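Local coordinates for AAA family ATPase (Sulfolobus acidocaldarius, PDB 2W2U), which serves as the AAA-family ATPase of an archaeal ESCRT-type cell division machinery, seen here as its MIT domain bound to a peptide, at residues Val48-Val53 / Gln67-Tyr72; Lys21-Ala26 / Lys43-Val48; Glu37-Tyr42 / Glu77-Leu82. All blocks are in the same frame, centred on the assembly; numbering follows the deposited sequence.

In the fold
From the N terminus, helix 11-31 runs into helix 35-55 through a short turn, and interaction 2 (21-26 with 43-48) is the first contact to close, pairing these two helices across a loop of 16 residues. Interaction 1 (48-53 with 67-72) opens where interaction 2 ends, at the shared Val48, and joins the C-terminal half of helix 35-55 to helix 62-81. Interaction 3 (37-42 with 77-82) starts inside the loop of interaction 2, so the two cross, and its own loop encloses interaction 1, which nests within it. Helix 35-55 takes part in all three contacts and ties the three-helix MIT bundle together.

Interaction 1: Val48-Val53 / Gln67-Tyr72; sequences VLAQLV and QMINEY
Leu49 and Ile69 meet flank to flank where helix 35-55 packs against helix 62-81 in the antiparallel three-helix bundle of the MIT domain. The axes of the two short segments run at 154° and approach to 10.0 Å. The closest side-chain touch is between the base of Leu49 and the first carbon of the longer branch of Ile69, Leu49 CB to Ile69 CG1 at 3.6 Å. From there the two chains part. The first torsion of Ile69 (chi1 -75°) places CG1 against the leucine, and the extended second torsion carries Ile69 CD1 on to the helix backbone, 3.7 Å from Ala50 N. One turn further, Val53 CG2 flanks the same methyl. Leu49 instead sends CD1 to two residues one turn apart on helix 62-81, 4.0 Å from Met68 CB and 3.9 Å from Tyr72 CE2. The side chains of Leu49 and Tyr72 stand nearly perpendicular. Met68 offers this contact its CB, and then its chain, bent at chi2 and chi3, turns from helix 35-55 so that the residue packs on the backbone of the bound peptide. The Tyr72 hydroxyl hydrogen-bonds that backbone too, and Leu49 touches an apolar peptide side chain; this interhelical packing therefore borders the binding groove. At the peptide side of helix 62-81, Glu71 OE2 bonds a polar peptide side chain, while Gln67 NE2 donates to Glu71 OE1 at 3.0 Å from above the carboxylate plane, 37° out of it.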
loop_
_atom_site.group_PDB
_atom_site.type_symbol
_atom_site.label_atom_id
_atom_site.label_comp_id
_atom_site.label_asym_id
_atom_site.label_seq_id
_atom_site.Cartn_x
_atom_site.Cartn_y
_atom_site.Cartn_z
ATOM N N VAL A 48 -0.971 3.795 -6.109
ATOM C CA VAL A 48 0.308 4.531 -6.055
ATOM C C VAL A 48 1.494 3.569 -6.212
ATOM O O VAL A 48 2.461 3.878 -6.911
ATOM C CB VAL A 48 0.467 5.373 -4.760
ATOM C CG1 VAL A 48 1.789 6.128 -4.765
ATOM C CG2 VAL A 48 -0.698 6.363 -4.602
ATOM N N LEU A 49 1.406 2.405 -5.568
ATOM C CA LEU A 49 2.457 1.389 -5.657
ATOM C C LEU A 49 2.569 0.799 -7.069
ATOM O O LEU A 49 3.670 0.502 -7.531
ATOM C CB LEU A 49 2.266 0.289 -4.599
ATOM C CG LEU A 49 2.512 0.636 -3.116
ATOM C CD1 LEU A 49 1.984 -0.461 -2.179
ATOM C CD2 LEU A 49 3.984 0.923 -2.822
ATOM N N ALA A 50 1.435 0.660 -7.756
ATOM C CA ALA A 50 1.436 0.230 -9.156
ATOM C C ALA A 50 2.120 1.265 -10.052
ATOM O O ALA A 50 2.856 0.905 -10.970
ATOM C CB ALA A 50 0.013 -0.070 -9.643
ATOM N N GLN A 51 1.887 2.545 -9.767
ATOM C CA GLN A 51 2.530 3.633 -10.499
ATOM C C GLN A 51 4.056 3.620 -10.314
ATOM O O GLN A 51 4.809 3.804 -11.282
ATOM C CB GLN A 51 1.952 4.985 -10.061
ATOM C CG GLN A 51 2.583 6.194 -10.752
ATOM C CD GLN A 51 2.199 6.292 -12.217
ATOM O OE1 GLN A 51 1.017 6.315 -12.553
ATOM N NE2 GLN A 51 3.199 6.362 -13.099
ATOM N N LEU A 52 4.488 3.414 -9.066
ATOM C CA LEU A 52 5.907 3.262 -8.722
ATOM C C LEU A 52 6.560 2.082 -9.449
ATOM O O LEU A 52 7.663 2.211 -9.978
ATOM C CB LEU A 52 6.095 3.152 -7.202
ATOM C CG LEU A 52 6.071 4.446 -6.368
ATOM C CD1 LEU A 52 5.826 4.148 -4.903
ATOM C CD2 LEU A 52 7.354 5.261 -6.528
ATOM N N VAL A 53 5.865 0.946 -9.481
ATOM C CA VAL A 53 6.261 -0.210 -10.292
ATOM C C VAL A 53 6.436 0.135 -11.787
ATOM O O VAL A 53 7.432 -0.247 -12.376
ATOM C CB VAL A 53 5.284 -1.407 -10.106
ATOM C CG1 VAL A 53 5.494 -2.484 -11.190
ATOM C CG2 VAL A 53 5.445 -2.016 -8.715
ATOM N N GLN A 67 5.460 -6.868 -3.505
ATOM C CA GLN A 67 5.098 -7.601 -2.294
ATOM C C GLN A 67 3.951 -6.934 -1.535
ATOM O O GLN A 67 3.018 -7.606 -1.101
ATOM C CB GLN A 67 6.314 -7.752 -1.365
ATOM C CG GLN A 67 6.050 -8.559 -0.087
ATOM C CD GLN A 67 7.110 -8.340 0.997
ATOM O OE1 GLN A 67 8.311 -8.370 0.720
ATOM N NE2 GLN A 67 6.663 -8.124 2.241
ATOM N N MET A 68 4.028 -5.617 -1.369
ATOM C CA MET A 68 3.018 -4.888 -0.606
ATOM C C MET A 68 1.673 -4.780 -1.338
ATOM O O MET A 68 0.610 -4.861 -0.709
ATOM C CB MET A 68 3.543 -3.522 -0.155
ATOM C CG MET A 68 4.708 -3.614 0.848
ATOM S SD MET A 68 4.525 -4.862 2.160
ATOM C CE MET A 68 3.287 -4.090 3.195
ATOM N N ILE A 69 1.731 -4.609 -2.658
ATOM C CA ILE A 69 0.534 -4.656 -3.510
ATOM C C ILE A 69 -0.241 -5.947 -3.225
ATOM O O ILE A 69 -1.445 -5.916 -2.981
ATOM C CB ILE A 69 0.886 -4.524 -5.027
ATOM C CG1 ILE A 69 1.238 -3.073 -5.371
ATOM C CG2 ILE A 69 -0.268 -5.002 -5.925
ATOM C CD1 ILE A 69 1.808 -2.873 -6.764
ATOM N N ASN A 70 0.468 -7.071 -3.216
ATOM C CA ASN A 70 -0.161 -8.369 -3.008
ATOM C C ASN A 70 -0.731 -8.562 -1.608
ATOM O O ASN A 70 -1.828 -9.099 -1.454
ATOM C CB ASN A 70 0.803 -9.497 -3.374
ATOM C CG ASN A 70 1.076 -9.563 -4.855
ATOM O OD1 ASN A 70 0.185 -9.323 -5.675
ATOM N ND2 ASN A 70 2.309 -9.892 -5.215
ATOM N N GLU A 71 0.005 -8.107 -0.598
ATOM C CA GLU A 71 -0.474 -8.139 0.778
ATOM C C GLU A 71 -1.753 -7.324 0.929
ATOM O O GLU A 71 -2.715 -7.780 1.548
ATOM C CB GLU A 71 0.599 -7.634 1.746
ATOM C CG GLU A 71 1.754 -8.605 1.942
ATOM C CD GLU A 71 2.698 -8.205 3.062
ATOM O OE1 GLU A 71 3.847 -8.690 3.057
ATOM O OE2 GLU A 71 2.304 -7.416 3.948
ATOM N N TYR A 72 -1.760 -6.125 0.353
ATOM C CA TYR A 72 -2.920 -5.239 0.435
ATOM C C TYR A 72 -4.094 -5.780 -0.373
ATOM O O TYR A 72 -5.235 -5.710 0.089
ATOM C CB TYR A 72 -2.563 -3.807 0.016
ATOM C CG TYR A 72 -1.511 -3.142 0.890
ATOM C CD1 TYR A 72 -1.325 -3.531 2.217
ATOM C CD2 TYR A 72 -0.720 -2.106 0.394
ATOM C CE1 TYR A 72 -0.363 -2.922 3.016
ATOM C CE2 TYR A 72 0.240 -1.491 1.184
ATOM C CZ TYR A 72 0.409 -1.902 2.495
ATOM O OH TYR A 72 1.362 -1.297 3.284
#

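Interaction 2: Lys21-Ala26 / Lys43-Val48; sequences KYAINA and KKAIEV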
loop_
_atom_site.group_PDB
_atom_site.type_symbol
_atom_site.label_atom_id
_atom_site.label_comp_id
_atom_site.label_asym_id
_atom_site.label_seq_id
_atom_site.Cartn_x
_atom_site.Cartn_y
_atom_site.Cartn_z
ATOM N N LYS A 21 1.227 7.063 3.446
ATOM C CA LYS A 21 0.078 7.745 4.051
ATOM C C LYS A 21 -1.217 6.951 3.860
ATOM O O LYS A 21 -1.975 6.764 4.809
ATOM C CB LYS A 21 -0.062 9.172 3.488
ATOM C CG LYS A 21 -1.465 9.801 3.627
ATOM C CD LYS A 21 -1.548 11.257 3.135
ATOM C CE LYS A 21 -1.124 11.443 1.666
ATOM N NZ LYS A 21 0.277 11.986 1.543
ATOM N N TYR A 22 -1.456 6.473 2.641
ATOM C CA TYR A 22 -2.622 5.633 2.367
ATOM C C TYR A 22 -2.594 4.309 3.131
ATOM O O TYR A 22 -3.607 3.906 3.713
ATOM C CB TYR A 22 -2.787 5.382 0.863
ATOM C CG TYR A 22 -3.258 6.587 0.082
ATOM C CD1 TYR A 22 -4.397 7.280 0.465
ATOM C CD2 TYR A 22 -2.571 7.022 -1.052
ATOM C CE1 TYR A 22 -4.848 8.383 -0.251
ATOM C CE2 TYR A 22 -3.011 8.131 -1.775
ATOM C CZ TYR A 22 -4.153 8.803 -1.368
ATOM O OH TYR A 22 -4.612 9.900 -2.068
ATOM N N ALA A 23 -1.434 3.651 3.131
ATOM C CA ALA A 23 -1.252 2.376 3.828
ATOM C C ALA A 23 -1.492 2.504 5.334
ATOM O O ALA A 23 -2.163 1.664 5.930
ATOM C CB ALA A 23 0.135 1.806 3.550
ATOM N N ILE A 24 -0.949 3.560 5.935
ATOM C CA ILE A 24 -1.163 3.863 7.352
ATOM C C ILE A 24 -2.646 4.144 7.643
ATOM O O ILE A 24 -3.182 3.668 8.646
ATOM C CB ILE A 24 -0.264 5.042 7.834
ATOM C CG1 ILE A 24 1.218 4.642 7.799
ATOM C CG2 ILE A 24 -0.650 5.501 9.243
ATOM C CD1 ILE A 24 2.180 5.807 8.067
ATOM N N ASN A 25 -3.300 4.907 6.769
ATOM C CA ASN A 25 -4.739 5.163 6.893
ATOM C C ASN A 25 -5.570 3.879 6.840
ATOM O O ASN A 25 -6.535 3.730 7.586
ATOM C CB ASN A 25 -5.227 6.130 5.808
ATOM C CG ASN A 25 -4.784 7.565 6.040
ATOM O OD1 ASN A 25 -4.268 7.916 7.103
ATOM N ND2 ASN A 25 -4.994 8.408 5.033
ATOM N N ALA A 26 -5.178 2.963 5.957
ATOM C CA ALA A 26 -5.875 1.692 5.766
ATOM C C ALA A 26 -5.742 0.742 6.960
ATOM O O ALA A 26 -6.723 0.133 7.385
ATOM C CB ALA A 26 -5.390 1.020 4.496
ATOM N N LYS A 43 -6.692 0.325 -1.533
ATOM C CA LYS A 43 -6.776 0.447 -2.992
ATOM C C LYS A 43 -5.962 1.635 -3.493
ATOM O O LYS A 43 -5.339 1.567 -4.553
ATOM C CB LYS A 43 -8.225 0.597 -3.461
ATOM C CG LYS A 43 -9.063 -0.661 -3.379
ATOM C CD LYS A 43 -10.374 -0.466 -4.131
ATOM C CE LYS A 43 -11.363 -1.578 -3.839
ATOM N NZ LYS A 43 -11.057 -2.836 -4.549
ATOM N N LYS A 44 -5.987 2.720 -2.720
ATOM C CA LYS A 44 -5.272 3.943 -3.071
ATOM C C LYS A 44 -3.766 3.775 -2.904
ATOM O O LYS A 44 -2.986 4.347 -3.663
ATOM C CB LYS A 44 -5.801 5.145 -2.275
ATOM C CG LYS A 44 -7.160 5.638 -2.775
ATOM C CD LYS A 44 -7.708 6.778 -1.925
ATOM C CE LYS A 44 -9.109 7.215 -2.381
ATOM N NZ LYS A 44 -9.150 7.696 -3.806
ATOM N N ALA A 45 -3.370 2.986 -1.908
ATOM C CA ALA A 45 -1.970 2.598 -1.737
ATOM C C ALA A 45 -1.513 1.698 -2.891
ATOM O O ALA A 45 -0.422 1.884 -3.436
ATOM C CB ALA A 45 -1.772 1.908 -0.397
ATOM N N ILE A 46 -2.362 0.738 -3.264
ATOM C CA ILE A 46 -2.092 -0.168 -4.393
ATOM C C ILE A 46 -1.873 0.615 -5.695
ATOM O O ILE A 46 -0.890 0.390 -6.405
ATOM C CB ILE A 46 -3.208 -1.237 -4.573
ATOM C CG1 ILE A 46 -3.127 -2.284 -3.461
ATOM C CG2 ILE A 46 -3.093 -1.928 -5.951
ATOM C CD1 ILE A 46 -4.421 -3.083 -3.250
ATOM N N GLU A 47 -2.773 1.553 -5.980
ATOM C CA GLU A 47 -2.661 2.377 -7.181
ATOM C C GLU A 47 -1.360 3.194 -7.231
ATOM O O GLU A 47 -0.723 3.281 -8.280
ATOM C CB GLU A 47 -3.882 3.290 -7.319
ATOM C CG GLU A 47 -4.023 3.937 -8.688
ATOM C CD GLU A 47 -5.082 5.031 -8.711
ATOM O OE1 GLU A 47 -5.620 5.370 -7.631
ATOM O OE2 GLU A 47 -5.371 5.551 -9.809
ATOM N N VAL A 48 -0.971 3.795 -6.109
ATOM C CA VAL A 48 0.308 4.531 -6.055
ATOM C C VAL A 48 1.494 3.569 -6.212
ATOM O O VAL A 48 2.461 3.878 -6.911
ATOM C CB VAL A 48 0.467 5.373 -4.760
ATOM C CG1 VAL A 48 1.789 6.128 -4.765
ATOM C CG2 VAL A 48 -0.698 6.363 -4.602
#
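Tyr22 reaches from helix 11-31 across to Lys44, Ala45 and Val48. Its CB sits in the notch beside Ala45, 3.7 Å from Ala45 N and 3.8 Å from Ala45 CB, and the same alanine methyl also lies near the backbone N of Ala23. At CG and CD1 the ring begins to slide over Lys44. Lys44 CB stands 3.7 Å from Tyr22 CD1 and only 9° off the ring normal, a CH-pi contact placed almost exactly over the middle of one face. This close fit belongs to the first helical hairpin of the MIT domain, in which helices 11-31 and 35-55 run antiparallel, the axes of the two short segments 8.1 Å apart at 158°; the small Ala23 and Ala45, whose CB atoms approach to 4.4 Å, are consistent with so near an approach. On the CD2 side the ring passes the carbonyl of Lys44, and at its edge Tyr22 CE2 lies 4.1 Å from Val48 CG2. Val48 itself also packs on Leu15, Met18 and Ala19 of helix 11-31. Back on the CD1 side, Tyr22 CE1 comes within 3.7 Å of Lys44 CD, because the lysine chain stays extended through chi2 and chi3 and follows the ring outward. Replacing Tyr22 by an alanine would probably open a gap beside Val48 CG2 and leave the aliphatic part of Lys44 without the ring face it lies against. Near the tip, Tyr22 CZ is still 4.1 Å from both Lys44 CB and Lys44 CD; the hydroxyl OH continues the line of the ring, while the lysine bends at chi4 and its amino end leads off from helix 11-31.

Interaction 3: Glu37-Tyr42 / Glu77-Leu82; sequences EAITNY and EVLKEL
Leu79 drives into a hollow formed by Ala38, Ile39 and Tyr42, and nearly all of the close packing gathers on this one leucine. Its CD1 touches both Ala38 CB and Tyr42 CE2, each 3.8 Å away, and it reaches the tyrosine ring at its edge, close to the ring plane. With chi1 at -64° the leucine CG stands anti to the carbonyl carbon, which carries the branch across toward helix 35-55. Ile39 slides past it in the opposite direction: Ile39 CD1 touches Leu79 CB at 3.7 Å and continues to the backbone, 3.6 Å from Lys80 N. On the solvent side the contact thins. Lys80 comes no nearer with its side chain than 4.5 Å, and its extended chain leads away from helix 35-55. No hydrogen bond crosses between the segments; the polar bonding lies along helix 35-55 instead. There Asn41 ND2 donates to Glu37 O at 2.9 Å, and the backbone N of Asn41 reaches the same oxygen from the other face of its plane, so one carbonyl serves two donors of a single residue. A weak bond to Glu37 OE2 adds to this grip on the amide. Asn41 faces helix 11-31, packing on Tyr22, Asn25 and Ala26. Tyr42 knits all three helices of the MIT bundle: its OH bonds Asp30 OD2 near the C-terminal end of helix 11-31, its side chain rests on Arg75 and Ile76 of helix 62-81, and its ring meets that of Tyr72 with planes at about 35°.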
loop_
_atom_site.group_PDB
_atom_site.type_symbol
_atom_site.label_atom_id
_atom_site.label_comp_id
_atom_site.label_asym_id
_atom_site.label_seq_id
_atom_site.Cartn_x
_atom_site.Cartn_y
_atom_site.Cartn_z
ATOM N N GLU A 37 -13.554 1.932 4.654
ATOM C CA GLU A 37 -12.474 2.910 4.766
ATOM C C GLU A 37 -11.098 2.261 4.689
ATOM O O GLU A 37 -10.177 2.816 4.091
ATOM C CB GLU A 37 -12.606 3.706 6.069
ATOM C CG GLU A 37 -12.957 5.178 5.860
ATOM C CD GLU A 37 -11.795 6.102 6.195
ATOM O OE1 GLU A 37 -11.461 6.210 7.401
ATOM O OE2 GLU A 37 -11.227 6.728 5.264
ATOM N N ALA A 38 -10.963 1.089 5.300
ATOM C CA ALA A 38 -9.733 0.312 5.188
ATOM C C ALA A 38 -9.486 -0.054 3.721
ATOM O O ALA A 38 -8.400 0.198 3.189
ATOM C CB ALA A 38 -9.803 -0.930 6.063
ATOM N N ILE A 39 -10.514 -0.611 3.072
ATOM C CA ILE A 39 -10.435 -0.994 1.660
ATOM C C ILE A 39 -10.113 0.178 0.728
ATOM O O ILE A 39 -9.231 0.052 -0.126
ATOM C CB ILE A 39 -11.701 -1.761 1.182
ATOM C CG1 ILE A 39 -11.739 -3.170 1.796
ATOM C CG2 ILE A 39 -11.719 -1.876 -0.328
ATOM C CD1 ILE A 39 -13.134 -3.834 1.777
ATOM N N THR A 40 -10.809 1.308 0.897
ATOM C CA THR A 40 -10.583 2.503 0.070
ATOM C C THR A 40 -9.112 2.909 0.102
ATOM O O THR A 40 -8.504 3.167 -0.930
ATOM C CB THR A 40 -11.456 3.711 0.518
ATOM O OG1 THR A 40 -12.818 3.307 0.651
ATOM C CG2 THR A 40 -11.403 4.830 -0.503
ATOM N N ASN A 41 -8.554 2.958 1.303
ATOM C CA ASN A 41 -7.178 3.373 1.502
ATOM C C ASN A 41 -6.134 2.357 1.006
ATOM O O ASN A 41 -5.108 2.749 0.455
ATOM C CB ASN A 41 -6.970 3.773 2.964
ATOM C CG ASN A 41 -7.512 5.164 3.260
ATOM O OD1 ASN A 41 -6.939 6.160 2.821
ATOM N ND2 ASN A 41 -8.625 5.238 3.997
ATOM N N TYR A 42 -6.416 1.064 1.186
ATOM C CA TYR A 42 -5.585 -0.010 0.623
ATOM C C TYR A 42 -5.531 0.105 -0.909
ATOM O O TYR A 42 -4.454 -0.001 -1.510
ATOM C CB TYR A 42 -6.125 -1.397 1.009
ATOM C CG TYR A 42 -5.800 -1.896 2.410
ATOM C CD1 TYR A 42 -4.481 -1.931 2.886
ATOM C CD2 TYR A 42 -6.809 -2.385 3.239
ATOM C CE1 TYR A 42 -4.191 -2.406 4.171
ATOM C CE2 TYR A 42 -6.534 -2.859 4.522
ATOM C CZ TYR A 42 -5.224 -2.870 4.976
ATOM O OH TYR A 42 -4.961 -3.340 6.235
ATOM N N GLU A 77 -9.464 -8.581 -0.166
ATOM C CA GLU A 77 -10.303 -9.744 -0.448
ATOM C C GLU A 77 -10.911 -10.352 0.813
ATOM O O GLU A 77 -12.040 -10.835 0.780
ATOM C CB GLU A 77 -9.545 -10.797 -1.278
ATOM C CG GLU A 77 -9.261 -10.360 -2.732
ATOM C CD GLU A 77 -10.478 -9.711 -3.422
ATOM O OE1 GLU A 77 -11.464 -10.434 -3.706
ATOM O OE2 GLU A 77 -10.445 -8.479 -3.679
ATOM N N VAL A 78 -10.173 -10.303 1.921
ATOM C CA VAL A 78 -10.714 -10.685 3.226
ATOM C C VAL A 78 -11.815 -9.704 3.682
ATOM O O VAL A 78 -12.944 -10.120 3.960
ATOM C CB VAL A 78 -9.606 -10.812 4.304
ATOM C CG1 VAL A 78 -10.203 -11.200 5.655
ATOM C CG2 VAL A 78 -8.544 -11.841 3.878
ATOM N N LEU A 79 -11.488 -8.412 3.729
ATOM C CA LEU A 79 -12.407 -7.384 4.262
ATOM C C LEU A 79 -13.695 -7.216 3.446
ATOM O O LEU A 79 -14.748 -6.897 3.993
ATOM C CB LEU A 79 -11.692 -6.038 4.424
ATOM C CG LEU A 79 -10.540 -5.953 5.435
ATOM C CD1 LEU A 79 -9.787 -4.634 5.277
ATOM C CD2 LEU A 79 -11.040 -6.124 6.860
ATOM N N LYS A 80 -13.583 -7.437 2.141
ATOM C CA LYS A 80 -14.700 -7.391 1.200
ATOM C C LYS A 80 -15.846 -8.329 1.596
ATOM O O LYS A 80 -17.011 -8.006 1.375
ATOM C CB LYS A 80 -14.196 -7.764 -0.196
ATOM C CG LYS A 80 -15.157 -7.469 -1.336
ATOM C CD LYS A 80 -14.573 -7.943 -2.659
ATOM C CE LYS A 80 -15.499 -7.619 -3.826
ATOM N NZ LYS A 80 -14.765 -7.634 -5.128
ATOM N N GLU A 81 -15.496 -9.480 2.175
ATOM C CA GLU A 81 -16.463 -10.507 2.579
ATOM C C GLU A 81 -17.274 -10.108 3.805
ATOM O O GLU A 81 -18.374 -10.606 4.033
ATOM C CB GLU A 81 -15.751 -11.839 2.832
ATOM C CG GLU A 81 -15.157 -12.488 1.588
ATOM C CD GLU A 81 -16.187 -12.751 0.494
ATOM O OE1 GLU A 81 -17.390 -12.936 0.805
ATOM O OE2 GLU A 81 -15.787 -12.776 -0.688
ATOM N N LEU A 82 -16.699 -9.232 4.618
ATOM C CA LEU A 82 -17.429 -8.575 5.679
ATOM C C LEU A 82 -18.027 -7.420 4.897
ATOM O O LEU A 82 -17.501 -7.086 3.841
ATOM C CB LEU A 82 -16.452 -8.101 6.759
ATOM C CG LEU A 82 -15.250 -9.031 7.009
ATOM C CD1 LEU A 82 -14.194 -8.381 7.881
ATOM C CD2 LEU A 82 -15.675 -10.381 7.594
#